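Local coordinates for protein 3-oxo-glucose-6-phosphate:glutamate aminotransferase (Bacillus subtilis subsp. subtilis, PDB 4K2M) that catalyses the reversible, pyridoxal phosphate-dependent transamination of 3-dehydro-glucose 6-phosphate with glutamate to kanosamine 6-phosphate, a step in antibiotic biosynthesis, at residues E84-T89 with L306-Y311; F251-K256 with N299-I304. One frame throughout, in Å; residues are numbered along the deposited sequence. Where two conformers were deposited one is given.

Contact 1 of 2, residues E84-T89 with L306-Y311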
ATOM      1  N   GLU A  84      -4.652  21.234  -8.514  1.00 20.53           N
ATOM      2  CA  GLU A  84      -4.275  21.593  -9.875  1.00 19.75           C
ATOM      3  C   GLU A  84      -2.921  20.987 -10.271  1.00 17.77           C
ATOM      4  O   GLU A  84      -2.797  20.396 -11.353  1.00 19.91           O
ATOM      5  CB  GLU A  84      -4.267  23.122 -10.040  1.00 20.69           C
ATOM      6  CG  GLU A  84      -3.853  23.596 -11.424  1.00 35.04           C
ATOM      7  CD  GLU A  84      -4.136  25.077 -11.636  1.00 65.55           C
ATOM      8  OE1 GLU A  84      -4.650  25.723 -10.699  1.00 67.28           O
ATOM      9  OE2 GLU A  84      -3.855  25.589 -12.741  1.00 65.76           O
ATOM     10  N   ASP A  85      -1.922  21.114  -9.397  1.00 16.71           N
ATOM     11  CA  ASP A  85      -0.604  20.530  -9.638  1.00 22.49           C
ATOM     12  C   ASP A  85      -0.694  19.020  -9.827  1.00 20.79           C
ATOM     13  O   ASP A  85      -0.006  18.455 -10.678  1.00 20.81           O
ATOM     14  CB  ASP A  85       0.349  20.811  -8.471  1.00 21.46           C
ATOM     15  CG  ASP A  85       0.785  22.263  -8.400  1.00 38.97           C
ATOM     16  OD1 ASP A  85       0.587  22.997  -9.392  1.00 28.18           O
ATOM     17  OD2 ASP A  85       1.341  22.665  -7.355  1.00 36.55           O
ATOM     18  N   ILE A  86      -1.510  18.369  -9.000  1.00 18.73           N
ATOM     19  CA  ILE A  86      -1.612  16.905  -9.027  1.00 18.96           C
ATOM     20  C   ILE A  86      -2.299  16.429 -10.301  1.00 21.15           C
ATOM     21  O   ILE A  86      -1.839  15.493 -10.953  1.00 21.35           O
ATOM     22  CB  ILE A  86      -2.336  16.373  -7.771  1.00 15.08           C
ATOM     23  CG1 ILE A  86      -1.471  16.599  -6.524  1.00 17.78           C
ATOM     24  CG2 ILE A  86      -2.675  14.898  -7.916  1.00 14.22           C
ATOM     25  CD1 ILE A  86      -2.281  16.569  -5.216  1.00 14.94           C
ATOM     26  N   LEU A  87      -3.389  17.084 -10.676  1.00 17.41           N
ATOM     27  CA  LEU A  87      -4.067  16.748 -11.927  1.00 21.44           C
ATOM     28  C   LEU A  87      -3.135  16.922 -13.121  1.00 21.15           C
ATOM     29  O   LEU A  87      -3.184  16.137 -14.072  1.00 22.77           O
ATOM     30  CB  LEU A  87      -5.329  17.585 -12.102  1.00 22.25           C
ATOM     31  CG  LEU A  87      -6.490  17.203 -11.194  1.00 24.28           C
ATOM     32  CD1 LEU A  87      -7.604  18.247 -11.276  1.00 22.64           C
ATOM     33  CD2 LEU A  87      -7.037  15.830 -11.580  1.00 24.40           C
ATOM     34  N   ASN A  88      -2.296  17.951 -13.068  1.00 21.78           N
ATOM     35  CA  ASN A  88      -1.297  18.198 -14.108  1.00 25.40           C
ATOM     36  C   ASN A  88      -0.268  17.078 -14.242  1.00 24.68           C
ATOM     37  O   ASN A  88       0.028  16.632 -15.352  1.00 23.87           O
ATOM     38  CB  ASN A  88      -0.574  19.532 -13.874  1.00 29.57           C
ATOM     39  CG  ASN A  88      -1.375  20.723 -14.364  1.00 34.70           C
ATOM     40  OD1 ASN A  88      -2.184  20.597 -15.281  1.00 37.01           O
ATOM     41  ND2 ASN A  88      -1.157  21.885 -13.748  1.00 35.08           N
ATOM     42  N   THR A  89       0.287  16.633 -13.117  0.64 23.78           N
ATOM     43  CA  THR A  89       1.285  15.567 -13.168  0.64 23.66           C
ATOM     44  C   THR A  89       0.651  14.224 -13.563  0.64 24.14           C
ATOM     45  O   THR A  89       1.264  13.433 -14.280  0.64 26.08           O
ATOM     46  CB  THR A  89       2.131  15.451 -11.858  0.64 28.05           C
ATOM     47  OG1 THR A  89       3.371  14.789 -12.145  0.64 29.07           O
ATOM     48  CG2 THR A  89       1.394  14.670 -10.773  0.64 27.32           C
ATOM     49  N   LEU A 306       6.040  14.456  -5.222  1.00 14.22           N
ATOM     50  CA  LEU A 306       6.968  15.451  -5.737  1.00 14.22           C
ATOM     51  C   LEU A 306       6.242  16.776  -5.951  1.00 20.51           C
ATOM     52  O   LEU A 306       6.871  17.832  -5.972  1.00 23.55           O
ATOM     53  CB  LEU A 306       7.629  14.961  -7.024  1.00 15.05           C
ATOM     54  CG  LEU A 306       8.658  13.867  -6.753  1.00 15.86           C
ATOM     55  CD1 LEU A 306       9.027  13.101  -8.014  1.00 25.42           C
ATOM     56  CD2 LEU A 306       9.914  14.475  -6.112  1.00 19.42           C
ATOM     57  N   GLU A 307       4.923  16.726  -6.103  1.00 12.73           N
ATOM     58  CA  GLU A 307       4.144  17.966  -6.194  1.00 16.41           C
ATOM     59  C   GLU A 307       3.813  18.505  -4.817  1.00 16.61           C
ATOM     60  O   GLU A 307       4.027  19.685  -4.534  1.00 15.59           O
ATOM     61  CB  GLU A 307       2.841  17.757  -6.968  1.00 19.31           C
ATOM     62  CG  GLU A 307       3.018  17.475  -8.441  1.00 24.31           C
ATOM     63  CD  GLU A 307       3.894  18.499  -9.131  1.00 31.37           C
ATOM     64  OE1 GLU A 307       3.702  19.714  -8.894  1.00 25.13           O
ATOM     65  OE2 GLU A 307       4.794  18.084  -9.891  1.00 30.97           O
ATOM     66  N   ARG A 308       3.284  17.651  -3.944  1.00 16.03           N
ATOM     67  CA  ARG A 308       2.811  18.143  -2.656  1.00 14.53           C
ATOM     68  C   ARG A 308       3.957  18.606  -1.781  1.00 14.65           C
ATOM     69  O   ARG A 308       3.763  19.449  -0.910  1.00 16.41           O
ATOM     70  CB  ARG A 308       1.936  17.089  -1.939  1.00 11.64           C
ATOM     71  CG  ARG A 308       0.669  16.746  -2.745  1.00 12.77           C
ATOM     72  CD  ARG A 308      -0.380  16.041  -1.890  1.00 17.10           C
ATOM     73  NE  ARG A 308      -0.976  16.986  -0.950  1.00 15.56           N
ATOM     74  CZ  ARG A 308      -1.801  16.679   0.044  1.00 12.94           C
ATOM     75  NH1 ARG A 308      -2.165  15.415   0.274  1.00 15.10           N
ATOM     76  NH2 ARG A 308      -2.280  17.663   0.804  1.00 15.55           N
ATOM     77  N   MET A 309       5.155  18.076  -2.021  1.00 11.91           N
ATOM     78  CA  MET A 309       6.316  18.438  -1.222  1.00 12.92           C
ATOM     79  C   MET A 309       6.681  19.897  -1.402  1.00 16.45           C
ATOM     80  O   MET A 309       7.349  20.474  -0.542  1.00 16.78           O
ATOM     81  CB  MET A 309       7.526  17.568  -1.586  1.00 18.37           C
ATOM     82  CG  MET A 309       8.586  17.485  -0.496  1.00 25.95           C
ATOM     83  SD  MET A 309       9.830  16.221  -0.877  1.00 34.40           S
ATOM     84  CE  MET A 309       9.312  15.869  -2.548  1.00 17.06           C
ATOM     85  N   LYS A 310       6.249  20.494  -2.512  1.00 15.24           N
ATOM     86  CA  LYS A 310       6.565  21.896  -2.784  1.00 15.12           C
ATOM     87  C   LYS A 310       5.944  22.828  -1.755  1.00 18.43           C
ATOM     88  O   LYS A 310       6.345  23.991  -1.640  1.00 17.61           O
ATOM     89  CB  LYS A 310       6.088  22.280  -4.182  1.00 18.74           C
ATOM     90  CG  LYS A 310       6.742  21.463  -5.283  1.00 15.64           C
ATOM     91  CD  LYS A 310       6.067  21.735  -6.617  1.00 25.82           C
ATOM     92  CE  LYS A 310       6.815  21.024  -7.735  1.00 36.98           C
ATOM     93  NZ  LYS A 310       6.162  21.251  -9.054  1.00 44.00           N
ATOM     94  N   TYR A 311       4.978  22.306  -1.006  1.00 14.46           N
ATOM     95  CA  TYR A 311       4.232  23.082  -0.021  1.00 12.54           C
ATOM     96  C   TYR A 311       4.740  22.869   1.409  1.00 16.33           C
ATOM     97  O   TYR A 311       4.284  23.545   2.330  1.00 12.67           O
ATOM     98  CB  TYR A 311       2.727  22.737  -0.102  1.00 15.26           C
ATOM     99  CG  TYR A 311       2.085  23.106  -1.424  1.00 16.90           C
ATOM    100  CD1 TYR A 311       1.283  24.237  -1.548  1.00 24.65           C
ATOM    101  CD2 TYR A 311       2.289  22.321  -2.553  1.00 17.96           C
ATOM    102  CE1 TYR A 311       0.703  24.576  -2.781  1.00 22.06           C
ATOM    103  CE2 TYR A 311       1.716  22.651  -3.781  1.00 17.58           C
ATOM    104  CZ  TYR A 311       0.933  23.773  -3.888  1.00 24.33           C
ATOM    105  OH  TYR A 311       0.387  24.058  -5.125  1.00 24.16           O
TER
HETATM  106  O   HOH W   1       5.578  15.162 -10.070  1.00 23.48           O
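Asp85 and Tyr311 reach for each other from opposite directions where helix 80-93 packs on the last part of helix 299-308 and the 3-10 turn that carries Tyr311, a contact of the aspartate aminotransferase fold. The tyrosine hydroxyl donates to the aspartate, OH to OD2 2.8 Å. OD2 lies at the edge of the ring, in its plane, yet the hydroxyl meets it from above the carboxylate, whose plane is turned 48° from the ring. The Glu307 carboxylate stands close by, at 73° to that of Asp85; a salt bridge from Arg42 to OD2 of Asp85, and Lys310 on Glu307, probably ease the closeness of the two. On the flank nearer the second subunit, CD1 of Ile86 rests on the aliphatic CG and CD of Arg308, whose guanidinium extends away from Ile86, its NE in a salt bridge with Glu82; Leu94 of the second subunit packs on Ile86. Beside Thr89, a water links OG1 to OE2 of Glu307 in one of two threonine conformers, a bridge doubtful for the other. The bend of Glu307 at chi2 (-52°) swings its carboxylate round, and OE1 meets NZ of Lys310 on the syn side, in a salt bridge of 2.9 Å.

Contact 2 of 2, residues F251-K256 with N299-I304; sequences FGVCGK and NLQAAI
Gln301 reaches from the first turn of helix 299-308 to the backbone of Cys254, in the loop that joins strands 240-244 and 258-262 of the large mixed sheet in this PLP-dependent aminotransferase. It illustrates how one amide can fasten a segment without regular structure to a helix. At its root, CB lies 4.2 Å from CG2 of Val253. CG comes only loosely near the carbonyl oxygen of Lys256; beyond it the bend at chi2 (-57°) turns the amide back onto the loop. CD lies over the Cys254 carbonyl group, and the two ends of the amide divide the work there. OE1 accepts from the peptide nitrogen, Cys254 N to Gln301 OE1 3.0 Å, with the donor tilted 27° from the carbonyl plane of the glutamine. NE2 gives only a weak bond to the carbonyl of the same residue, Gln301 NE2 to Cys254 O 3.1 Å. Both backbone polar groups of Cys254 are thus engaged by a single buried side chain, which limits how the amide can rotate.

Val253 packs against the oxygen end, its CB 3.4 Å from Gln301 OE1, and its CG1 lies against the backbone carbonyl oxygen of Gln301. One helical turn farther on, Ile304 completes the apolar part: its CG2 meets SG of Cys254 at 3.7 Å, and its CD1 reaches CB of the same cysteine. At the end of the segment 251-256, NZ of Lys256 forms a salt bridge with Asp298 and a hydrogen bond to Lys296 O, both of the second subunit. Leu300 of the second subunit packs on Gln301. Helix 80-93 adds Ile86 against both Cys254 and Ile304, so the loop between the two strands is wedged between two helices and the dimer interface.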
ATOM      1  N   PHE A 251       3.499  16.414   5.733  1.00 13.12           N
ATOM      2  CA  PHE A 251       3.662  16.244   4.297  1.00 12.93           C
ATOM      3  C   PHE A 251       3.064  14.875   3.976  1.00 12.67           C
ATOM      4  O   PHE A 251       3.459  13.868   4.571  1.00 14.33           O
ATOM      5  CB  PHE A 251       5.146  16.245   3.909  1.00 17.16           C
ATOM      6  CG  PHE A 251       5.411  15.601   2.572  1.00 19.12           C
ATOM      7  CD1 PHE A 251       4.657  15.949   1.464  1.00 16.34           C
ATOM      8  CD2 PHE A 251       6.402  14.636   2.433  1.00 17.49           C
ATOM      9  CE1 PHE A 251       4.875  15.352   0.232  1.00 16.16           C
ATOM     10  CE2 PHE A 251       6.639  14.038   1.210  1.00 21.92           C
ATOM     11  CZ  PHE A 251       5.862  14.397   0.098  1.00 23.68           C
ATOM     12  N   GLY A 252       2.109  14.838   3.052  1.00 15.13           N
ATOM     13  CA  GLY A 252       1.528  13.577   2.643  1.00 13.16           C
ATOM     14  C   GLY A 252       1.271  13.504   1.156  1.00 15.86           C
ATOM     15  O   GLY A 252       1.394  14.506   0.453  1.00 18.18           O
ATOM     16  N   VAL A 253       0.948  12.302   0.683  1.00 12.72           N
ATOM     17  CA  VAL A 253       0.589  12.087  -0.710  1.00 12.75           C
ATOM     18  C   VAL A 253      -0.929  11.897  -0.789  1.00 16.66           C
ATOM     19  O   VAL A 253      -1.666  12.435   0.045  1.00 19.20           O
ATOM     20  CB  VAL A 253       1.382  10.903  -1.332  1.00 15.51           C
ATOM     21  CG1 VAL A 253       2.883  11.260  -1.389  1.00 19.31           C
ATOM     22  CG2 VAL A 253       1.172   9.610  -0.525  1.00 13.50           C
ATOM     23  N   CYS A 254      -1.414  11.179  -1.798  1.00 16.20           N
ATOM     24  CA  CYS A 254      -2.854  10.953  -1.925  1.00 11.65           C
ATOM     25  C   CYS A 254      -3.184   9.468  -1.830  1.00 13.91           C
ATOM     26  O   CYS A 254      -3.872   8.894  -2.693  1.00 17.88           O
ATOM     27  CB  CYS A 254      -3.396  11.525  -3.235  1.00 12.55           C
ATOM     28  SG  CYS A 254      -3.199  13.326  -3.336  1.00 18.25           S
ATOM     29  N   GLY A 255      -2.688   8.853  -0.766  1.00 14.31           N
ATOM     30  CA  GLY A 255      -2.880   7.445  -0.512  1.00 12.93           C
ATOM     31  C   GLY A 255      -1.885   7.070   0.578  1.00 17.84           C
ATOM     32  O   GLY A 255      -1.292   7.945   1.212  1.00 16.14           O
ATOM     33  N   LYS A 256      -1.682   5.780   0.805  1.00 14.41           N
ATOM     34  CA  LYS A 256      -0.687   5.379   1.803  1.00 13.12           C
ATOM     35  C   LYS A 256       0.723   5.383   1.210  1.00 12.29           C
ATOM     36  O   LYS A 256       0.918   5.009   0.039  1.00 15.75           O
ATOM     37  CB  LYS A 256      -1.034   3.995   2.387  1.00 13.78           C
ATOM     38  CG  LYS A 256      -2.233   4.022   3.340  1.00 16.53           C
ATOM     39  CD  LYS A 256      -2.478   2.681   4.030  1.00 18.09           C
ATOM     40  CE  LYS A 256      -2.970   1.598   3.087  1.00 20.61           C
ATOM     41  NZ  LYS A 256      -4.318   1.947   2.551  1.00 29.91           N
ATOM     42  N   ASN A 299       4.792   4.355  -7.734  1.00 12.42           N
ATOM     43  CA  ASN A 299       5.278   5.418  -8.614  1.00 15.16           C
ATOM     44  C   ASN A 299       4.273   6.556  -8.731  1.00 15.06           C
ATOM     45  O   ASN A 299       4.646   7.735  -8.750  1.00 13.66           O
ATOM     46  CB  ASN A 299       5.579   4.826 -10.003  1.00 18.22           C
ATOM     47  CG  ASN A 299       6.240   5.826 -10.944  1.00 19.18           C
ATOM     48  OD1 ASN A 299       7.347   6.304 -10.678  1.00 18.00           O
ATOM     49  ND2 ASN A 299       5.589   6.107 -12.070  1.00 19.05           N
ATOM     50  N   LEU A 300       2.990   6.213  -8.825  1.00 13.80           N
ATOM     51  CA  LEU A 300       1.960   7.247  -8.941  1.00 15.64           C
ATOM     52  C   LEU A 300       1.998   8.159  -7.720  1.00 15.52           C
ATOM     53  O   LEU A 300       1.943   9.388  -7.847  1.00 14.53           O
ATOM     54  CB  LEU A 300       0.566   6.633  -9.125  1.00 16.52           C
ATOM     55  CG  LEU A 300      -0.551   7.669  -9.330  1.00 17.41           C
ATOM     56  CD1 LEU A 300      -1.171   7.515 -10.701  1.00 23.81           C
ATOM     57  CD2 LEU A 300      -1.636   7.547  -8.260  1.00 26.77           C
ATOM     58  N   GLN A 301       2.137   7.570  -6.534  1.00 16.80           N
ATOM     59  CA  GLN A 301       2.173   8.375  -5.315  1.00 14.88           C
ATOM     60  C   GLN A 301       3.455   9.185  -5.196  1.00 11.18           C
ATOM     61  O   GLN A 301       3.448  10.285  -4.637  1.00 14.42           O
ATOM     62  CB  GLN A 301       2.001   7.507  -4.055  1.00 14.86           C
ATOM     63  CG  GLN A 301       0.625   6.863  -3.903  1.00 19.59           C
ATOM     64  CD  GLN A 301      -0.535   7.864  -3.903  1.00 21.66           C
ATOM     65  OE1 GLN A 301      -0.377   9.037  -3.552  1.00 17.04           O
ATOM     66  NE2 GLN A 301      -1.713   7.394  -4.309  1.00 23.22           N
ATOM     67  N   ALA A 302       4.561   8.642  -5.688  1.00 12.35           N
ATOM     68  CA  ALA A 302       5.822   9.397  -5.691  1.00 13.29           C
ATOM     69  C   ALA A 302       5.702  10.622  -6.598  1.00 15.38           C
ATOM     70  O   ALA A 302       6.219  11.696  -6.277  1.00 15.91           O
ATOM     71  CB  ALA A 302       7.005   8.502  -6.104  1.00 14.78           C
ATOM     72  N   ALA A 303       5.011  10.484  -7.727  1.00 13.17           N
ATOM     73  CA  ALA A 303       4.798  11.639  -8.597  1.00 15.47           C
ATOM     74  C   ALA A 303       3.963  12.690  -7.876  1.00 17.95           C
ATOM     75  O   ALA A 303       4.228  13.889  -7.973  1.00 16.54           O
ATOM     76  CB  ALA A 303       4.106  11.220  -9.909  1.00 14.43           C
ATOM     77  N   ILE A 304       2.945  12.241  -7.154  1.00 14.01           N
ATOM     78  CA  ILE A 304       2.093  13.159  -6.402  1.00 14.13           C
ATOM     79  C   ILE A 304       2.912  13.802  -5.277  1.00 16.55           C
ATOM     80  O   ILE A 304       2.778  14.998  -4.993  1.00 15.86           O
ATOM     81  CB  ILE A 304       0.881  12.413  -5.812  1.00 17.01           C
ATOM     82  CG1 ILE A 304      -0.133  12.116  -6.919  1.00 20.42           C
ATOM     83  CG2 ILE A 304       0.193  13.248  -4.718  1.00 16.75           C
ATOM     84  CD1 ILE A 304      -1.286  11.229  -6.456  1.00 19.59           C
TER

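Overall arrangement
From the N terminus the chain passes through the N-terminal domain before helix 80-93, then runs through most of the large mixed sheet before reaching the loop 251-256. After strand 258-262 and helix 265-275 it enters helix 299-308, whose early turns close the shorter loop of contact 2 and whose end closes the much longer loop of contact 1. Contact 2 therefore lies wholly within the span of contact 1, and one helix serves both. The contacts touch directly: Arg308 NH1 probably bonds, weakly, to Val253 O. Together they tie helix 80-93, helix 299-308 and the loop between strands 240-244 and 258-262 together beside the second subunit.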